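Local coordinates for transcription inhibitor protein Gfh1 (Thermus thermophilus, PDB 2F23) that inhibits all catalytic activities of RNA polymerase by partly occluding its substrate-binding site, so that nucleoside triphosphates cannot bind, at residues V89-L95 with R147-A153; P124-A128 with L140-K144. All coordinates share one frame; numbering follows the deposited sequence.

In the fold
From the N terminus the chain first runs out and back through the coiled coil of helices 9-37 and 46-71, then enters the C-terminal domain, where both contacts lie. Residues 89-95 open contact 1, which closes at 147-153, 52 residues after Leu95. Within that loop, helix 124-129 and strand 137-142 meet in contact 2, a short closure of 12 residues nested inside the longer one. The two touch directly: strand 137-142 hydrogen-bonds to strand 145-155, and Leu140 packs on Leu91 and Phe149. Contact 1 joins neighbouring strands of the mixed sheet, and contact 2 lays the helix against it.

Contact 1. Residues V89-L95 with R147-A153; sequences VELEDPL and REFRVVA
Glu92 pairs with Arg150, and Glu90 with Val152 and Ala153, in the backbone ladder that joins the two antiparallel strands. Arg150 N gives a 2.8 Å bond to Glu92 O, and Glu92 N answers to Arg150 O. At Glu90 the pattern slips by one residue: Val152 N bonds to Glu90 O at 2.8 Å, Ala153 N reaches the same oxygen only weakly, and Glu90 N donates to Ala153 O. Val152 and Ala153 thus form a classic beta bulge opposite Glu90, within the mixed sheet of the FKBP-like C-terminal domain of the GreA/GreB family.

Apolar side chains pack on the face bearing Leu91 and Val151. Leu91 CB lies 3.7 Å from Phe149 CD2, its CD2 meets Val151 CG2, and Val89 CG1 meets Val151 CG1; branched and aromatic residues suit this buried side.

Two salt bridges follow. Glu92 and Arg150 run side by side, each with CG anti to the backbone N (chi1 178° and 174°). Glu92 OE2 lies in the guanidinium plane of Arg150, whose NH2 comes to it at 3.1 Å from above the carboxylate plane, while Val152 CG2 lies over the rim of one guanidinium face. A water links Arg150 NE to Glu92 OE2 and O. Asp93 OD2 takes Arg147 NH1 at 2.6 Å; Asp93 OD1 closes an Asx turn with Leu95 N, 2.8 Å away, and also accepts from Ser96 N. An alanine in place of Asp93 would probably leave Arg147 without its carboxylate mate and the turn without its anchor. Pro94 CG and Leu95 CD2 rest against Glu148 OE2, which bonds to Gln18 of helix 9-37.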
ATOM      1  N   VAL A  89     -15.589  -2.237  -4.280  1.00  8.14           N
ATOM      2  CA  VAL A  89     -14.577  -2.336  -3.246  1.00  7.35           C
ATOM      3  C   VAL A  89     -13.969  -0.994  -2.873  1.00  7.86           C
ATOM      4  O   VAL A  89     -13.556  -0.224  -3.743  1.00  8.44           O
ATOM      5  CB  VAL A  89     -13.440  -3.270  -3.725  1.00  7.63           C
ATOM      6  CG1 VAL A  89     -12.509  -3.624  -2.575  1.00 10.05           C
ATOM      7  CG2 VAL A  89     -14.034  -4.520  -4.348  1.00  9.43           C
ATOM      8  N   GLU A  90     -13.924  -0.723  -1.574  1.00  6.23           N
ATOM      9  CA  GLU A  90     -13.321   0.499  -1.059  1.00  7.60           C
ATOM     10  C   GLU A  90     -11.914   0.109  -0.623  1.00  7.63           C
ATOM     11  O   GLU A  90     -11.739  -0.852   0.126  1.00  9.43           O
ATOM     12  CB  GLU A  90     -14.120   1.035   0.126  1.00 10.95           C
ATOM     13  CG  GLU A  90     -15.495   1.548  -0.263  1.00 17.06           C
ATOM     14  CD  GLU A  90     -16.301   2.015   0.927  1.00 22.50           C
ATOM     15  OE1 GLU A  90     -15.751   2.770   1.758  1.00 24.84           O
ATOM     16  OE2 GLU A  90     -17.486   1.632   1.025  1.00 26.04           O
ATOM     17  N   LEU A  91     -10.926   0.855  -1.108  1.00  6.69           N
ATOM     18  CA  LEU A  91      -9.516   0.594  -0.829  1.00  7.67           C
ATOM     19  C   LEU A  91      -8.844   1.799  -0.187  1.00  9.06           C
ATOM     20  O   LEU A  91      -9.271   2.935  -0.377  1.00 10.12           O
ATOM     21  CB  LEU A  91      -8.785   0.289  -2.135  1.00  9.74           C
ATOM     22  CG  LEU A  91      -9.339  -0.834  -3.019  1.00  8.00           C
ATOM     23  CD1 LEU A  91      -8.728  -0.734  -4.408  1.00 11.71           C
ATOM     24  CD2 LEU A  91      -9.042  -2.177  -2.380  1.00  8.93           C
ATOM     25  N   GLU A  92      -7.783   1.545   0.572  1.00  9.11           N
ATOM     26  CA  GLU A  92      -7.040   2.622   1.209  1.00 10.20           C
ATOM     27  C   GLU A  92      -5.553   2.306   1.196  1.00 10.13           C
ATOM     28  O   GLU A  92      -5.129   1.253   1.665  1.00  9.29           O
ATOM     29  CB  GLU A  92      -7.494   2.835   2.655  1.00 11.75           C
ATOM     30  CG  GLU A  92      -6.695   3.922   3.375  1.00 16.44           C
ATOM     31  CD  GLU A  92      -7.036   4.027   4.845  1.00 19.48           C
ATOM     32  OE1 GLU A  92      -8.114   4.566   5.175  1.00 21.91           O
ATOM     33  OE2 GLU A  92      -6.226   3.557   5.673  1.00 22.97           O
ATOM     34  N   ASP A  93      -4.773   3.232   0.651  1.00 10.85           N
ATOM     35  CA  ASP A  93      -3.326   3.093   0.573  1.00 12.00           C
ATOM     36  C   ASP A  93      -2.802   3.235   2.006  1.00 11.59           C
ATOM     37  O   ASP A  93      -2.989   4.271   2.643  1.00 11.19           O
ATOM     38  CB  ASP A  93      -2.757   4.204  -0.315  1.00 13.96           C
ATOM     39  CG  ASP A  93      -1.277   4.044  -0.582  1.00 16.33           C
ATOM     40  OD1 ASP A  93      -0.540   3.695   0.362  1.00 17.93           O
ATOM     41  OD2 ASP A  93      -0.847   4.279  -1.734  1.00 20.22           O
ATOM     42  N   PRO A  94      -2.153   2.188   2.535  1.00 11.75           N
ATOM     43  CA  PRO A  94      -1.626   2.235   3.902  1.00 13.38           C
ATOM     44  C   PRO A  94      -0.499   3.231   4.137  1.00 14.19           C
ATOM     45  O   PRO A  94      -0.254   3.634   5.275  1.00 16.59           O
ATOM     46  CB  PRO A  94      -1.191   0.790   4.154  1.00 13.56           C
ATOM     47  CG  PRO A  94      -0.824   0.303   2.796  1.00 14.69           C
ATOM     48  CD  PRO A  94      -1.922   0.867   1.927  1.00 11.15           C
ATOM     49  N   LEU A  95       0.174   3.637   3.066  1.00 16.13           N
ATOM     50  CA  LEU A  95       1.282   4.580   3.186  1.00 18.26           C
ATOM     51  C   LEU A  95       0.871   6.046   3.033  1.00 20.02           C
ATOM     52  O   LEU A  95       1.442   6.923   3.683  1.00 20.94           O
ATOM     53  CB  LEU A  95       2.371   4.248   2.157  1.00 19.59           C
ATOM     54  CG  LEU A  95       3.185   2.959   2.339  1.00 21.98           C
ATOM     55  CD1 LEU A  95       3.924   3.003   3.670  1.00 23.58           C
ATOM     56  CD2 LEU A  95       2.280   1.744   2.274  1.00 24.88           C
ATOM     57  N   ARG A 147       0.525   0.330  -6.868  1.00 17.92           N
ATOM     58  CA  ARG A 147       0.264   0.882  -5.544  1.00 17.76           C
ATOM     59  C   ARG A 147      -0.241  -0.213  -4.613  1.00 15.83           C
ATOM     60  O   ARG A 147      -0.817  -1.202  -5.063  1.00 14.09           O
ATOM     61  CB  ARG A 147      -0.787   1.989  -5.634  1.00 20.87           C
ATOM     62  CG  ARG A 147      -0.371   3.194  -6.461  1.00 23.68           C
ATOM     63  CD  ARG A 147       0.073   4.373  -5.603  1.00 27.53           C
ATOM     64  NE  ARG A 147       1.414   4.232  -5.033  1.00 29.72           N
ATOM     65  CZ  ARG A 147       1.712   3.523  -3.947  1.00 31.17           C
ATOM     66  NH1 ARG A 147       0.766   2.868  -3.285  1.00 29.75           N
ATOM     67  NH2 ARG A 147       2.963   3.484  -3.508  1.00 31.63           N
ATOM     68  N   GLU A 148      -0.019  -0.029  -3.317  1.00 13.90           N
ATOM     69  CA  GLU A 148      -0.465  -0.998  -2.324  1.00 12.96           C
ATOM     70  C   GLU A 148      -1.741  -0.489  -1.662  1.00 12.02           C
ATOM     71  O   GLU A 148      -1.820   0.673  -1.269  1.00 11.99           O
ATOM     72  CB  GLU A 148       0.631  -1.215  -1.276  1.00 16.07           C
ATOM     73  CG  GLU A 148       0.208  -2.054  -0.082  1.00 17.00           C
ATOM     74  CD  GLU A 148       1.372  -2.410   0.830  1.00 18.93           C
ATOM     75  OE1 GLU A 148       1.960  -3.498   0.660  1.00 22.35           O
ATOM     76  OE2 GLU A 148       1.701  -1.595   1.712  1.00 22.04           O
ATOM     77  N   PHE A 149      -2.743  -1.358  -1.553  1.00  9.71           N
ATOM     78  CA  PHE A 149      -4.015  -0.983  -0.943  1.00 10.50           C
ATOM     79  C   PHE A 149      -4.538  -2.012   0.037  1.00 10.28           C
ATOM     80  O   PHE A 149      -4.363  -3.212  -0.149  1.00 10.50           O
ATOM     81  CB  PHE A 149      -5.108  -0.797  -2.001  1.00  9.52           C
ATOM     82  CG  PHE A 149      -4.901   0.378  -2.901  1.00 13.75           C
ATOM     83  CD1 PHE A 149      -4.286   0.218  -4.140  1.00 17.11           C
ATOM     84  CD2 PHE A 149      -5.332   1.643  -2.522  1.00 14.55           C
ATOM     85  CE1 PHE A 149      -4.106   1.305  -4.989  1.00 19.00           C
ATOM     86  CE2 PHE A 149      -5.155   2.737  -3.366  1.00 16.84           C
ATOM     87  CZ  PHE A 149      -4.541   2.565  -4.601  1.00 18.02           C
ATOM     88  N   ARG A 150      -5.201  -1.524   1.076  1.00  9.82           N
ATOM     89  CA  ARG A 150      -5.825  -2.388   2.067  1.00  9.15           C
ATOM     90  C   ARG A 150      -7.302  -2.371   1.702  1.00  9.84           C
ATOM     91  O   ARG A 150      -7.846  -1.315   1.379  1.00 10.23           O
ATOM     92  CB  ARG A 150      -5.635  -1.817   3.473  1.00 10.22           C
ATOM     93  CG  ARG A 150      -6.366  -2.577   4.569  1.00 10.74           C
ATOM     94  CD  ARG A 150      -5.967  -2.044   5.937  1.00 11.91           C
ATOM     95  NE  ARG A 150      -6.341  -0.645   6.102  1.00 15.66           N
ATOM     96  CZ  ARG A 150      -7.514  -0.235   6.575  1.00 16.60           C
ATOM     97  NH1 ARG A 150      -8.433  -1.120   6.936  1.00 20.05           N
ATOM     98  NH2 ARG A 150      -7.765   1.061   6.689  1.00 17.89           N
ATOM     99  N   VAL A 151      -7.942  -3.535   1.721  1.00  7.52           N
ATOM    100  CA  VAL A 151      -9.365  -3.622   1.408  1.00  6.86           C
ATOM    101  C   VAL A 151     -10.132  -3.181   2.648  1.00  7.79           C
ATOM    102  O   VAL A 151     -10.049  -3.815   3.695  1.00  6.82           O
ATOM    103  CB  VAL A 151      -9.770  -5.064   1.039  1.00  6.99           C
ATOM    104  CG1 VAL A 151     -11.259  -5.127   0.733  1.00  7.36           C
ATOM    105  CG2 VAL A 151      -8.960  -5.530  -0.163  1.00  8.42           C
ATOM    106  N   VAL A 152     -10.877  -2.085   2.525  1.00  9.09           N
ATOM    107  CA  VAL A 152     -11.629  -1.538   3.647  1.00 10.12           C
ATOM    108  C   VAL A 152     -13.085  -1.983   3.710  1.00  9.89           C
ATOM    109  O   VAL A 152     -13.628  -2.198   4.800  1.00 11.60           O
ATOM    110  CB  VAL A 152     -11.573   0.006   3.619  1.00 12.41           C
ATOM    111  CG1 VAL A 152     -12.437   0.594   4.724  1.00 14.00           C
ATOM    112  CG2 VAL A 152     -10.131   0.460   3.781  1.00 12.03           C
ATOM    113  N   ALA A 153     -13.711  -2.125   2.548  1.00  8.39           N
ATOM    114  CA  ALA A 153     -15.109  -2.531   2.485  1.00  8.88           C
ATOM    115  C   ALA A 153     -15.432  -3.190   1.151  1.00  7.97           C
ATOM    116  O   ALA A 153     -14.800  -2.899   0.134  1.00  8.20           O
ATOM    117  CB  ALA A 153     -16.011  -1.310   2.689  1.00  8.33           C
TER
HETATM  118  O   HOH W   1      -4.753   1.384   4.653  1.00 16.43           O

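Contact 2. Residues P124-A128 with L140-K144; sequences PMGKA and LDTPK
Met125 reaches from the first turn of helix 124-129 across to Asp141 and Leu140 on the strand. Met125 CB lies 3.8 Å from Asp141 O. With CG anti to the backbone N (chi1 -165°), the chain heads out from the helix, and Met125 CG meets Leu140 CB at 4.0 Å, the two side chains crossing at about a right angle. Met125 SD follows, 4.1 Å from Thr142 CG2. Met125 CE then comes within 3.4 Å of Thr142 CA, with Asp141 O and Pro143 CD also beside it; this crowding, together with a chi3 of -25°, leaves the exact place of the methyl in some doubt. A flexible, unbranched side chain suits the site, since it can reach from helix to strand and lie along the backbone of Asp141 and Thr142. A water accepts from Met125 N at 2.8 Å and donates to Asp141 O, bridging helix and strand where no direct hydrogen bond does. One turn on from Pro124, the small Ala128 lets its CB come within 3.6 Å of Leu140 CD2. The helix runs roughly antiparallel to strand 137-142, an outermost strand of the mixed sheet; Met125 also touches Ile119 of strand 117-120, while Thr142 packs on Phe149 of strand 145-155.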
ATOM      1  N   PRO A 124      -5.158  -7.134 -14.987  1.00 12.99           N
ATOM      2  CA  PRO A 124      -4.262  -7.473 -13.879  1.00 11.42           C
ATOM      3  C   PRO A 124      -4.826  -7.041 -12.524  1.00 11.62           C
ATOM      4  O   PRO A 124      -4.730  -7.773 -11.546  1.00 12.24           O
ATOM      5  CB  PRO A 124      -2.978  -6.733 -14.242  1.00 13.47           C
ATOM      6  CG  PRO A 124      -2.976  -6.827 -15.742  1.00 13.16           C
ATOM      7  CD  PRO A 124      -4.414  -6.491 -16.087  1.00 14.03           C
ATOM      8  N   MET A 125      -5.417  -5.851 -12.472  1.00 11.07           N
ATOM      9  CA  MET A 125      -5.986  -5.352 -11.221  1.00 11.46           C
ATOM     10  C   MET A 125      -7.203  -6.186 -10.833  1.00 10.11           C
ATOM     11  O   MET A 125      -7.358  -6.576  -9.675  1.00  9.89           O
ATOM     12  CB  MET A 125      -6.390  -3.882 -11.367  1.00 13.20           C
ATOM     13  CG  MET A 125      -6.665  -3.159 -10.053  1.00 15.81           C
ATOM     14  SD  MET A 125      -7.085  -1.393 -10.272  1.00 11.50           S
ATOM     15  CE  MET A 125      -6.330  -1.022 -11.791  1.00 17.97           C
ATOM     16  N   GLY A 126      -8.057  -6.458 -11.816  1.00 10.88           N
ATOM     17  CA  GLY A 126      -9.255  -7.239 -11.566  1.00  9.64           C
ATOM     18  C   GLY A 126      -8.949  -8.611 -11.007  1.00 10.03           C
ATOM     19  O   GLY A 126      -9.527  -9.022 -10.001  1.00  9.66           O
ATOM     20  N   LYS A 127      -8.037  -9.326 -11.659  1.00 11.09           N
ATOM     21  CA  LYS A 127      -7.673 -10.657 -11.206  1.00 12.14           C
ATOM     22  C   LYS A 127      -7.011 -10.636  -9.839  1.00 10.93           C
ATOM     23  O   LYS A 127      -7.130 -11.592  -9.073  1.00 13.94           O
ATOM     24  CB  LYS A 127      -6.737 -11.338 -12.210  1.00 13.00           C
ATOM     25  CG  LYS A 127      -7.435 -11.870 -13.458  1.00 17.44           C
ATOM     26  CD  LYS A 127      -6.577 -12.924 -14.150  1.00 18.33           C
ATOM     27  CE  LYS A 127      -7.284 -13.563 -15.340  1.00 20.34           C
ATOM     28  NZ  LYS A 127      -7.280 -12.710 -16.557  1.00 20.58           N
ATOM     29  N   ALA A 128      -6.311  -9.549  -9.535  1.00 10.36           N
ATOM     30  CA  ALA A 128      -5.628  -9.419  -8.254  1.00 10.98           C
ATOM     31  C   ALA A 128      -6.611  -9.194  -7.105  1.00 10.86           C
ATOM     32  O   ALA A 128      -6.302  -9.490  -5.952  1.00 13.48           O
ATOM     33  CB  ALA A 128      -4.623  -8.271  -8.316  1.00 11.66           C
ATOM     34  N   LEU A 140      -1.608  -3.408  -6.406  1.00 13.36           N
ATOM     35  CA  LEU A 140      -2.405  -3.342  -7.624  1.00 14.69           C
ATOM     36  C   LEU A 140      -1.815  -2.476  -8.721  1.00 16.27           C
ATOM     37  O   LEU A 140      -1.212  -1.436  -8.454  1.00 15.84           O
ATOM     38  CB  LEU A 140      -3.812  -2.837  -7.293  1.00 14.05           C
ATOM     39  CG  LEU A 140      -4.577  -3.629  -6.228  1.00 14.08           C
ATOM     40  CD1 LEU A 140      -5.888  -2.932  -5.914  1.00 13.86           C
ATOM     41  CD2 LEU A 140      -4.824  -5.051  -6.719  1.00 15.44           C
ATOM     42  N   ASP A 141      -2.008  -2.921  -9.957  1.00 18.32           N
ATOM     43  CA  ASP A 141      -1.525  -2.215 -11.133  1.00 19.47           C
ATOM     44  C   ASP A 141      -2.638  -1.282 -11.597  1.00 21.13           C
ATOM     45  O   ASP A 141      -3.506  -1.671 -12.381  1.00 22.40           O
ATOM     46  CB  ASP A 141      -1.178  -3.217 -12.236  1.00 20.45           C
ATOM     47  CG  ASP A 141      -0.084  -4.186 -11.818  1.00 21.06           C
ATOM     48  OD1 ASP A 141       1.051  -3.729 -11.570  1.00 20.55           O
ATOM     49  OD2 ASP A 141      -0.355  -5.402 -11.739  1.00 20.79           O
ATOM     50  N   THR A 142      -2.610  -0.052 -11.099  1.00 21.37           N
ATOM     51  CA  THR A 142      -3.623   0.939 -11.436  1.00 22.06           C
ATOM     52  C   THR A 142      -3.170   1.793 -12.614  1.00 23.67           C
ATOM     53  O   THR A 142      -2.032   1.686 -13.062  1.00 22.44           O
ATOM     54  CB  THR A 142      -3.891   1.873 -10.242  1.00 22.78           C
ATOM     55  OG1 THR A 142      -2.788   2.773 -10.084  1.00 21.94           O
ATOM     56  CG2 THR A 142      -4.055   1.064  -8.964  1.00 21.08           C
ATOM     57  N   PRO A 143      -4.060   2.654 -13.134  1.00 25.37           N
ATOM     58  CA  PRO A 143      -3.673   3.503 -14.265  1.00 26.55           C
ATOM     59  C   PRO A 143      -2.602   4.521 -13.874  1.00 27.60           C
ATOM     60  O   PRO A 143      -1.986   5.153 -14.734  1.00 28.21           O
ATOM     61  CB  PRO A 143      -4.994   4.158 -14.670  1.00 27.13           C
ATOM     62  CG  PRO A 143      -5.766   4.198 -13.382  1.00 28.75           C
ATOM     63  CD  PRO A 143      -5.485   2.835 -12.805  1.00 25.96           C
ATOM     64  N   LYS A 144      -2.379   4.666 -12.570  1.00 27.69           N
ATOM     65  CA  LYS A 144      -1.379   5.600 -12.064  1.00 28.51           C
ATOM     66  C   LYS A 144      -0.108   4.846 -11.683  1.00 26.98           C
ATOM     67  O   LYS A 144       0.846   5.435 -11.181  1.00 27.77           O
ATOM     68  CB  LYS A 144      -1.913   6.343 -10.835  1.00 30.48           C
ATOM     69  CG  LYS A 144      -3.298   6.943 -11.010  1.00 33.82           C
ATOM     70  CD  LYS A 144      -3.344   7.951 -12.145  1.00 35.83           C
ATOM     71  CE  LYS A 144      -4.739   8.539 -12.299  1.00 36.27           C
ATOM     72  NZ  LYS A 144      -4.807   9.520 -13.418  1.00 36.15           N
TER
HETATM   73  O   HOH W   2      -4.774  -3.827 -14.311  1.00 22.92           O